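N-acetyltransferase family protein (Bacillus anthracis, PDB 3LNB) catalyses transfer of an acetyl group from acetyl-coenzyme A to arylamine substrates, and inactivates the sulfonamide drug sulfamethoxazole. Local coordinates at residues Asn130-Asp135 with Arg184-Gly189; His138-Leu143 with Ile217-Thr222; Lys41-Pro46 with Lys89-Lys94. The protein carries 1 engineered substitution. All blocks are in the same frame, centred on the assembly; numbering follows the deposited sequence.

Interaction 1: residues Asn130-Asp135 with Arg184-Gly189; sequences NKWKPD and RTTQKG
D135 and K188 bring their backbones closest across this contact, with CA atoms 7.3 Å apart, where the chain leaving the start of strand 131-145 passes a type I beta turn from T186 to G189. The aliphatic part of K188 lies over one face of the W132 indole. Its CG sits 3.7 Å from the centroid of the W132 five-membered ring and 16° off the ring normal, a clear CH-pi contact. The lysine chain bends at chi2 (-60°), then runs extended past the tryptophan to D135. There K188 NZ makes a salt bridge to D135 OD1 at 2.8 Å, using the syn lone pair of that oxygen. T186 meets the indole obliquely, its OG1 4.1 Å from W132 CH2. The same OG1 accepts from K188 N at 3.0 Å, which makes an ST turn inside the beta turn. The turn is also closed by G189 N to T186 O (3.2 Å) and T186 N to G189 O (2.9 Å). Behind the contact, A220 touches W132, T186 and K188, and Y125 meets the indole edge-to-face. One lysine thus serves two chemistries: its methylenes cover an aromatic face, and its ammonium pairs with a carboxylate. Together they join the 186-189 turn to the start of strand 131-145 at the protein surface.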
loop_
_atom_site.group_PDB
_atom_site.type_symbol
_atom_site.label_atom_id
_atom_site.label_comp_id
_atom_site.label_asym_id
_atom_site.label_seq_id
_atom_site.Cartn_x
_atom_site.Cartn_y
_atom_site.Cartn_z
ATOM N N ASN A 130 -10.247 -18.772 -1.482
ATOM C CA ASN A 130 -10.209 -18.991 -2.920
ATOM C C ASN A 130 -11.252 -18.195 -3.711
ATOM O O ASN A 130 -12.209 -18.761 -4.240
ATOM C CB ASN A 130 -10.385 -20.489 -3.210
ATOM C CG ASN A 130 -9.536 -21.369 -2.297
ATOM O OD1 ASN A 130 -10.016 -21.885 -1.281
ATOM N ND2 ASN A 130 -8.267 -21.538 -2.653
ATOM N N LYS A 131 -11.068 -16.884 -3.797
ATOM C CA LYS A 131 -11.995 -16.042 -4.546
ATOM C C LYS A 131 -11.423 -14.651 -4.711
ATOM O O LYS A 131 -10.496 -14.269 -4.007
ATOM C CB LYS A 131 -13.337 -15.946 -3.828
ATOM C CG LYS A 131 -13.249 -15.332 -2.447
ATOM C CD LYS A 131 -14.624 -15.280 -1.789
ATOM C CE LYS A 131 -14.532 -14.704 -0.378
ATOM N NZ LYS A 131 -13.938 -13.333 -0.397
ATOM N N TRP A 132 -11.973 -13.896 -5.652
ATOM C CA TRP A 132 -11.504 -12.543 -5.868
ATOM C C TRP A 132 -12.188 -11.610 -4.877
ATOM O O TRP A 132 -13.368 -11.776 -4.566
ATOM C CB TRP A 132 -11.817 -12.073 -7.292
ATOM C CG TRP A 132 -11.107 -12.829 -8.367
ATOM C CD1 TRP A 132 -11.614 -13.843 -9.133
ATOM C CD2 TRP A 132 -9.765 -12.622 -8.813
ATOM N NE1 TRP A 132 -10.671 -14.275 -10.033
ATOM C CE2 TRP A 132 -9.526 -13.544 -9.859
ATOM C CE3 TRP A 132 -8.737 -11.744 -8.432
ATOM C CZ2 TRP A 132 -8.301 -13.616 -10.530
ATOM C CZ3 TRP A 132 -7.517 -11.815 -9.099
ATOM C CH2 TRP A 132 -7.311 -12.745 -10.138
ATOM N N LYS A 133 -11.433 -10.653 -4.351
ATOM C CA LYS A 133 -12.004 -9.663 -3.450
ATOM C C LYS A 133 -12.782 -8.759 -4.410
ATOM O O LYS A 133 -12.708 -8.944 -5.626
ATOM C CB LYS A 133 -10.900 -8.872 -2.741
ATOM C CG LYS A 133 -10.085 -9.659 -1.712
ATOM C CD LYS A 133 -10.919 -10.065 -0.488
ATOM C CE LYS A 133 -10.019 -10.581 0.641
ATOM N NZ LYS A 133 -10.795 -11.134 1.791
ATOM N N PRO A 134 -13.530 -7.772 -3.890
ATOM C CA PRO A 134 -14.298 -6.886 -4.774
ATOM C C PRO A 134 -13.516 -6.283 -5.943
ATOM O O PRO A 134 -12.346 -5.924 -5.803
ATOM C CB PRO A 134 -14.819 -5.815 -3.816
ATOM C CG PRO A 134 -15.004 -6.582 -2.540
ATOM C CD PRO A 134 -13.725 -7.393 -2.479
ATOM N N ASP A 135 -14.186 -6.176 -7.088
ATOM C CA ASP A 135 -13.606 -5.605 -8.304
ATOM C C ASP A 135 -12.950 -4.250 -8.037
ATOM O O ASP A 135 -13.552 -3.364 -7.429
ATOM C CB ASP A 135 -14.685 -5.411 -9.383
ATOM C CG ASP A 135 -15.112 -6.716 -10.054
ATOM O OD1 ASP A 135 -14.525 -7.779 -9.770
ATOM O OD2 ASP A 135 -16.048 -6.667 -10.885
ATOM N N ARG A 184 -0.893 -12.091 -17.999
ATOM C CA ARG A 184 -1.795 -13.218 -18.150
ATOM C C ARG A 184 -3.203 -12.690 -17.975
ATOM O O ARG A 184 -3.491 -11.964 -17.027
ATOM C CB ARG A 184 -1.514 -14.281 -17.083
ATOM C CG ARG A 184 -0.102 -14.858 -17.116
ATOM C CD ARG A 184 0.075 -15.879 -18.230
ATOM N NE ARG A 184 1.413 -16.468 -18.231
ATOM C CZ ARG A 184 2.509 -15.864 -18.690
ATOM N NH1 ARG A 184 3.680 -16.490 -18.640
ATOM N NH2 ARG A 184 2.440 -14.643 -19.212
ATOM N N THR A 185 -4.077 -13.044 -18.901
ATOM C CA THR A 185 -5.453 -12.603 -18.815
ATOM C C THR A 185 -6.148 -13.425 -17.735
ATOM O O THR A 185 -5.884 -14.622 -17.586
ATOM C CB THR A 185 -6.183 -12.806 -20.156
ATOM O OG1 THR A 185 -5.484 -12.114 -21.194
ATOM C CG2 THR A 185 -7.600 -12.271 -20.069
ATOM N N THR A 186 -7.011 -12.766 -16.964
ATOM C CA THR A 186 -7.782 -13.425 -15.917
ATOM C C THR A 186 -9.157 -12.774 -15.941
ATOM O O THR A 186 -9.387 -11.819 -16.690
ATOM C CB THR A 186 -7.200 -13.206 -14.497
ATOM O OG1 THR A 186 -7.416 -11.846 -14.100
ATOM C CG2 THR A 186 -5.713 -13.509 -14.464
ATOM N N GLN A 187 -10.066 -13.288 -15.126
ATOM C CA GLN A 187 -11.407 -12.734 -15.050
ATOM C C GLN A 187 -11.373 -11.268 -14.632
ATOM O O GLN A 187 -12.317 -10.520 -14.883
ATOM C CB GLN A 187 -12.245 -13.510 -14.032
ATOM C CG GLN A 187 -12.686 -14.874 -14.497
ATOM C CD GLN A 187 -13.446 -14.798 -15.804
ATOM O OE1 GLN A 187 -12.854 -14.811 -16.891
ATOM N NE2 GLN A 187 -14.767 -14.696 -15.708
ATOM N N LYS A 188 -10.287 -10.851 -13.993
ATOM C CA LYS A 188 -10.219 -9.479 -13.519
ATOM C C LYS A 188 -9.169 -8.593 -14.171
ATOM O O LYS A 188 -8.986 -7.456 -13.746
ATOM C CB LYS A 188 -10.029 -9.472 -12.001
ATOM C CG LYS A 188 -11.049 -10.323 -11.241
ATOM C CD LYS A 188 -12.482 -9.845 -11.471
ATOM C CE LYS A 188 -13.479 -10.653 -10.633
ATOM N NZ LYS A 188 -14.885 -10.268 -10.912
ATOM N N GLY A 189 -8.489 -9.089 -15.200
ATOM C CA GLY A 189 -7.481 -8.257 -15.831
ATOM C C GLY A 189 -6.658 -8.847 -16.958
ATOM O O GLY A 189 -6.965 -9.915 -17.490
#

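Interaction 2: residues His138-Leu143 with Ile217-Thr222; sequences HVIIIL and IGYAFT
H138 presents an edge of its imidazole to the face of Y219, a T-shaped pair with planes at 74° and centroids 4.8 Å apart. H138 CD2 stands over the centre of the phenol ring, 3.7 Å from Y219 CD1. I140 is two residues on and on the same side of the strand. Its chi1 of 62° and the extended chain beyond carry CD1 out to both Y219 and F221. This CD1 approaches Y219 obliquely, 3.8 Å from CE2. It lies over a face of F221, offset toward the rim, 4.0 Å from the ring centroid. I142 CD1 reaches the same phenylalanine obliquely, 4.0 Å from F221 CE2. No hydrogen bond links the segments. The axes of the two strand segments cross at 70° and come within 9.1 Å, and strand 116-126 lies between them in the sheet. The side chains therefore meet across one side of a strongly twisted antiparallel sheet. H138 NE2 bonds to D153, H138 packs on C99 and it touches bound coenzyme A. This is consistent with the Cys-His-Asp catalytic triad of arylamine N-acetyltransferases, with Y219 against the histidine ring and its OH making a weak hydrogen bond to the same D153.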
loop_
_atom_site.group_PDB
_atom_site.type_symbol
_atom_site.label_atom_id
_atom_site.label_comp_id
_atom_site.label_asym_id
_atom_site.label_seq_id
_atom_site.Cartn_x
_atom_site.Cartn_y
_atom_site.Cartn_z
ATOM N N HIS A 138 -8.103 -2.327 -5.271
ATOM C CA HIS A 138 -6.695 -2.015 -5.066
ATOM C C HIS A 138 -6.304 -0.983 -6.108
ATOM O O HIS A 138 -6.873 -0.951 -7.196
ATOM C CB HIS A 138 -5.823 -3.270 -5.213
ATOM C CG HIS A 138 -4.376 -3.044 -4.887
ATOM N ND1 HIS A 138 -3.955 -2.095 -3.979
ATOM C CD2 HIS A 138 -3.256 -3.684 -5.305
ATOM C CE1 HIS A 138 -2.640 -2.161 -3.850
ATOM N NE2 HIS A 138 -2.192 -3.117 -4.643
ATOM N N VAL A 139 -5.353 -0.128 -5.751
ATOM C CA VAL A 139 -4.865 0.915 -6.640
ATOM C C VAL A 139 -3.346 0.859 -6.615
ATOM O O VAL A 139 -2.738 0.858 -5.544
ATOM C CB VAL A 139 -5.319 2.320 -6.173
ATOM C CG1 VAL A 139 -4.631 3.391 -7.005
ATOM C CG2 VAL A 139 -6.841 2.447 -6.279
ATOM N N ILE A 140 -2.739 0.795 -7.796
ATOM C CA ILE A 140 -1.287 0.739 -7.902
ATOM C C ILE A 140 -0.781 1.733 -8.929
ATOM O O ILE A 140 -1.568 2.364 -9.634
ATOM C CB ILE A 140 -0.800 -0.667 -8.299
ATOM C CG1 ILE A 140 -1.343 -1.039 -9.676
ATOM C CG2 ILE A 140 -1.247 -1.686 -7.252
ATOM C CD1 ILE A 140 -0.900 -2.405 -10.159
ATOM N N ILE A 141 0.542 1.861 -9.004
ATOM C CA ILE A 141 1.192 2.780 -9.928
ATOM C C ILE A 141 1.984 2.048 -11.000
ATOM O O ILE A 141 2.664 1.063 -10.718
ATOM C CB ILE A 141 2.186 3.709 -9.178
ATOM C CG1 ILE A 141 1.431 4.634 -8.222
ATOM C CG2 ILE A 141 3.005 4.516 -10.173
ATOM C CD1 ILE A 141 2.337 5.349 -7.236
ATOM N N ILE A 142 1.887 2.529 -12.234
ATOM C CA ILE A 142 2.653 1.952 -13.329
ATOM C C ILE A 142 3.645 3.042 -13.732
ATOM O O ILE A 142 3.254 4.170 -14.020
ATOM C CB ILE A 142 1.760 1.583 -14.536
ATOM C CG1 ILE A 142 0.718 0.542 -14.115
ATOM C CG2 ILE A 142 2.616 1.054 -15.678
ATOM C CD1 ILE A 142 1.312 -0.735 -13.545
ATOM N N LEU A 143 4.928 2.700 -13.723
ATOM C CA LEU A 143 5.991 3.639 -14.064
ATOM C C LEU A 143 6.693 3.245 -15.354
ATOM O O LEU A 143 7.035 2.076 -15.547
ATOM C CB LEU A 143 7.044 3.691 -12.943
ATOM C CG LEU A 143 8.370 4.375 -13.325
ATOM C CD1 LEU A 143 8.192 5.882 -13.283
ATOM C CD2 LEU A 143 9.485 3.958 -12.380
ATOM N N ILE A 217 -1.361 -15.868 -7.253
ATOM C CA ILE A 217 -1.788 -14.533 -7.652
ATOM C C ILE A 217 -2.026 -13.619 -6.455
ATOM O O ILE A 217 -2.779 -13.960 -5.546
ATOM C CB ILE A 217 -3.096 -14.580 -8.465
ATOM C CG1 ILE A 217 -2.850 -15.262 -9.809
ATOM C CG2 ILE A 217 -3.637 -13.165 -8.658
ATOM C CD1 ILE A 217 -4.105 -15.494 -10.601
ATOM N N GLY A 218 -1.366 -12.466 -6.459
ATOM C CA GLY A 218 -1.568 -11.495 -5.398
ATOM C C GLY A 218 -2.774 -10.701 -5.856
ATOM O O GLY A 218 -3.794 -10.618 -5.167
ATOM N N TYR A 219 -2.653 -10.117 -7.042
ATOM C CA TYR A 219 -3.749 -9.363 -7.630
ATOM C C TYR A 219 -3.626 -9.273 -9.142
ATOM O O TYR A 219 -2.546 -9.446 -9.711
ATOM C CB TYR A 219 -3.847 -7.947 -7.044
ATOM C CG TYR A 219 -2.575 -7.129 -7.114
ATOM C CD1 TYR A 219 -1.749 -7.006 -5.996
ATOM C CD2 TYR A 219 -2.198 -6.475 -8.291
ATOM C CE1 TYR A 219 -0.586 -6.252 -6.040
ATOM C CE2 TYR A 219 -1.027 -5.713 -8.349
ATOM C CZ TYR A 219 -0.229 -5.606 -7.220
ATOM O OH TYR A 219 0.914 -4.854 -7.245
ATOM N N ALA A 220 -4.765 -9.033 -9.777
ATOM C CA ALA A 220 -4.841 -8.877 -11.213
ATOM C C ALA A 220 -5.032 -7.388 -11.449
ATOM O O ALA A 220 -5.483 -6.672 -10.555
ATOM C CB ALA A 220 -6.030 -9.647 -11.762
ATOM N N PHE A 221 -4.682 -6.925 -12.644
ATOM C CA PHE A 221 -4.847 -5.521 -13.003
ATOM C C PHE A 221 -4.769 -5.326 -14.512
ATOM O O PHE A 221 -4.451 -6.258 -15.254
ATOM C CB PHE A 221 -3.800 -4.633 -12.305
ATOM C CG PHE A 221 -2.379 -4.896 -12.726
ATOM C CD1 PHE A 221 -1.659 -5.963 -12.190
ATOM C CD2 PHE A 221 -1.757 -4.072 -13.661
ATOM C CE1 PHE A 221 -0.339 -6.203 -12.579
ATOM C CE2 PHE A 221 -0.435 -4.307 -14.058
ATOM C CZ PHE A 221 0.273 -5.369 -13.518
ATOM N N THR A 222 -5.097 -4.115 -14.953
ATOM C CA THR A 222 -5.054 -3.752 -16.368
ATOM C C THR A 222 -4.227 -2.473 -16.465
ATOM O O THR A 222 -3.797 -1.930 -15.447
ATOM C CB THR A 222 -6.461 -3.461 -16.937
ATOM O OG1 THR A 222 -6.953 -2.233 -16.390
ATOM C CG2 THR A 222 -7.425 -4.583 -16.591
#

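Interaction 3: residues Lys41-Pro46 with Lys89-Lys94; sequences KRLKIP and KLLIQK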
loop_
_atom_site.group_PDB
_atom_site.type_symbol
_atom_site.label_atom_id
_atom_site.label_comp_id
_atom_site.label_asym_id
_atom_site.label_seq_id
_atom_site.Cartn_x
_atom_site.Cartn_y
_atom_site.Cartn_z
ATOM N N LYS A 41 10.141 14.868 4.833
ATOM C CA LYS A 41 10.130 14.969 6.291
ATOM C C LYS A 41 9.495 13.739 6.942
ATOM O O LYS A 41 10.077 13.127 7.842
ATOM C CB LYS A 41 9.365 16.224 6.718
ATOM C CG LYS A 41 9.217 16.386 8.226
ATOM C CD LYS A 41 8.335 17.578 8.582
ATOM C CE LYS A 41 8.191 17.732 10.095
ATOM N NZ LYS A 41 7.318 18.889 10.447
ATOM N N ARG A 42 8.303 13.376 6.482
ATOM C CA ARG A 42 7.595 12.227 7.034
ATOM C C ARG A 42 8.388 10.934 6.898
ATOM O O ARG A 42 8.486 10.159 7.848
ATOM C CB ARG A 42 6.243 12.056 6.341
ATOM C CG ARG A 42 5.411 10.863 6.816
ATOM C CD ARG A 42 4.731 11.117 8.160
ATOM N NE ARG A 42 3.644 10.166 8.388
ATOM C CZ ARG A 42 3.665 9.188 9.294
ATOM N NH1 ARG A 42 2.622 8.377 9.416
ATOM N NH2 ARG A 42 4.716 9.027 10.086
ATOM N N LEU A 43 8.946 10.701 5.713
ATOM C CA LEU A 43 9.698 9.475 5.466
ATOM C C LEU A 43 11.157 9.555 5.892
ATOM O O LEU A 43 11.948 8.659 5.595
ATOM C CB LEU A 43 9.593 9.072 3.991
ATOM C CG LEU A 43 8.204 8.626 3.503
ATOM C CD1 LEU A 43 7.761 7.400 4.283
ATOM C CD2 LEU A 43 7.181 9.753 3.688
ATOM N N LYS A 44 11.502 10.627 6.599
ATOM C CA LYS A 44 12.862 10.818 7.098
ATOM C C LYS A 44 13.913 10.662 6.008
ATOM O O LYS A 44 14.964 10.050 6.231
ATOM C CB LYS A 44 13.159 9.803 8.196
ATOM C CG LYS A 44 12.012 9.564 9.144
ATOM C CD LYS A 44 11.790 10.718 10.091
ATOM C CE LYS A 44 11.637 10.186 11.510
ATOM N NZ LYS A 44 10.712 9.017 11.568
ATOM N N ILE A 45 13.623 11.197 4.829
ATOM C CA ILE A 45 14.551 11.131 3.716
ATOM C C ILE A 45 15.005 12.544 3.380
ATOM O O ILE A 45 14.187 13.427 3.129
ATOM C CB ILE A 45 13.893 10.502 2.470
ATOM C CG1 ILE A 45 13.613 9.021 2.726
ATOM C CG2 ILE A 45 14.804 10.666 1.260
ATOM C CD1 ILE A 45 12.812 8.359 1.629
ATOM N N PRO A 46 16.325 12.778 3.378
ATOM C CA PRO A 46 16.847 14.107 3.065
ATOM C C PRO A 46 16.301 14.589 1.730
ATOM O O PRO A 46 16.215 13.817 0.776
ATOM C CB PRO A 46 18.353 13.876 3.005
ATOM C CG PRO A 46 18.440 12.471 2.477
ATOM C CD PRO A 46 17.406 11.775 3.342
ATOM N N LYS A 89 -3.572 14.261 5.797
ATOM C CA LYS A 89 -3.738 13.048 6.587
ATOM C C LYS A 89 -2.473 12.224 6.812
ATOM O O LYS A 89 -2.041 12.064 7.953
ATOM C CB LYS A 89 -4.816 12.149 5.967
ATOM C CG LYS A 89 -5.082 10.871 6.749
ATOM C CD LYS A 89 -6.109 9.980 6.062
ATOM C CE LYS A 89 -6.242 8.643 6.804
ATOM N NZ LYS A 89 -7.121 7.665 6.107
ATOM N N LEU A 90 -1.882 11.712 5.734
ATOM C CA LEU A 90 -0.701 10.861 5.846
ATOM C C LEU A 90 0.628 11.504 6.198
ATOM O O LEU A 90 1.501 10.842 6.762
ATOM C CB LEU A 90 -0.509 10.043 4.571
ATOM C CG LEU A 90 -1.453 8.863 4.355
ATOM C CD1 LEU A 90 -2.839 9.373 4.056
ATOM C CD2 LEU A 90 -0.940 8.010 3.209
ATOM N N LEU A 91 0.807 12.773 5.859
ATOM C CA LEU A 91 2.071 13.412 6.170
ATOM C C LEU A 91 1.992 14.302 7.404
ATOM O O LEU A 91 2.654 14.038 8.404
ATOM C CB LEU A 91 2.570 14.214 4.962
ATOM C CG LEU A 91 2.680 13.403 3.665
ATOM C CD1 LEU A 91 3.284 14.259 2.563
ATOM C CD2 LEU A 91 3.529 12.163 3.897
ATOM N N ILE A 92 1.169 15.344 7.338
ATOM C CA ILE A 92 1.035 16.277 8.451
ATOM C C ILE A 92 0.476 15.691 9.751
ATOM O O ILE A 92 1.065 15.876 10.817
ATOM C CB ILE A 92 0.192 17.491 8.020
ATOM C CG1 ILE A 92 0.934 18.247 6.913
ATOM C CG2 ILE A 92 -0.087 18.408 9.212
ATOM C CD1 ILE A 92 0.097 19.302 6.235
ATOM N N GLN A 93 -0.647 14.982 9.676
ATOM C CA GLN A 93 -1.244 14.413 10.879
ATOM C C GLN A 93 -0.626 13.058 11.218
ATOM O O GLN A 93 -1.099 12.344 12.104
ATOM C CB GLN A 93 -2.762 14.295 10.699
ATOM C CG GLN A 93 -3.422 15.631 10.333
ATOM C CD GLN A 93 -4.908 15.509 10.025
ATOM O OE1 GLN A 93 -5.337 14.572 9.357
ATOM N NE2 GLN A 93 -5.697 16.475 10.491
ATOM N N LYS A 94 0.442 12.720 10.503
ATOM C CA LYS A 94 1.161 11.465 10.707
ATOM C C LYS A 94 0.260 10.236 10.858
ATOM O O LYS A 94 0.402 9.461 11.806
ATOM C CB LYS A 94 2.087 11.578 11.925
ATOM C CG LYS A 94 3.165 12.654 11.800
ATOM C CD LYS A 94 4.011 12.727 13.079
ATOM C CE LYS A 94 4.567 14.128 13.314
ATOM N NZ LYS A 94 5.272 14.240 14.641
HETATM O O HOH W 1 2.028 6.637 11.803
#
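R42 and L91 bring their CA atoms to 5.7 Å, where the ends of helices 34-42 and 83-92 meet. R42 carries most of the contact. Its CG stands anti to the backbone N (chi1 179°), and a bend at chi2 (77°) turns the guanidinium toward the end of the second helix. The first part of the chain is apolar packing, with R42 CB 3.7 Å from L91 CD2. Further out, R42 NE gives a hydrogen bond to L90 O, 2.8 Å long and nearly straight at 165°. The oxygen lies in the plane of the guanidinium, so this bond grips the group at its edge. K94 covers one face, with its CA 3.4 Å above the plane and offset toward the rim. R42 NH1 donates to a water at 3.0 Å. That water also lies 3.3 Å from K94 O, to which it can donate. The same NH1 bonds to R95 O, so the guanidinium holds carbonyls from both the last helical turn and the residues just after it. The side chain of K94 leads away, leaving its NZ 6.9 Å from R42 NH2. L43 follows, and its CD2 makes a looser apolar contact with L91 CD2 at 4.4 Å. K44 has positive phi and ends the helix in a Schellman motif, with K44 N bonded to K41 O and I45 N to F40 O. The junction thus joins the C-terminal ends of helices 34-42 and 83-92, with helix 55-65 beside the first, where I45 packs on it, and helix 99-112 beside the second, under L90 and L91.

Both segments of interaction 3 come earlier in the sequence than those of interactions 1 and 2, whose segments alternate. Those two are neighbours, with centres 11 Å apart. Both use strand 131-145 and the same antiparallel sheet, and they touch where G189 packs on T222. W132 and H138 lie on one strand, so that strand runs from a surface contact to the coenzyme A pocket. Interaction 3 is on the other side of the chain's centre, in the helical N-terminal part. Its centre is 34 Å from that of interaction 1 and 25 Å from that of interaction 2. Helix 99-112 packs on L90 and L91 and also touches H138, linking the helices to the probable active site.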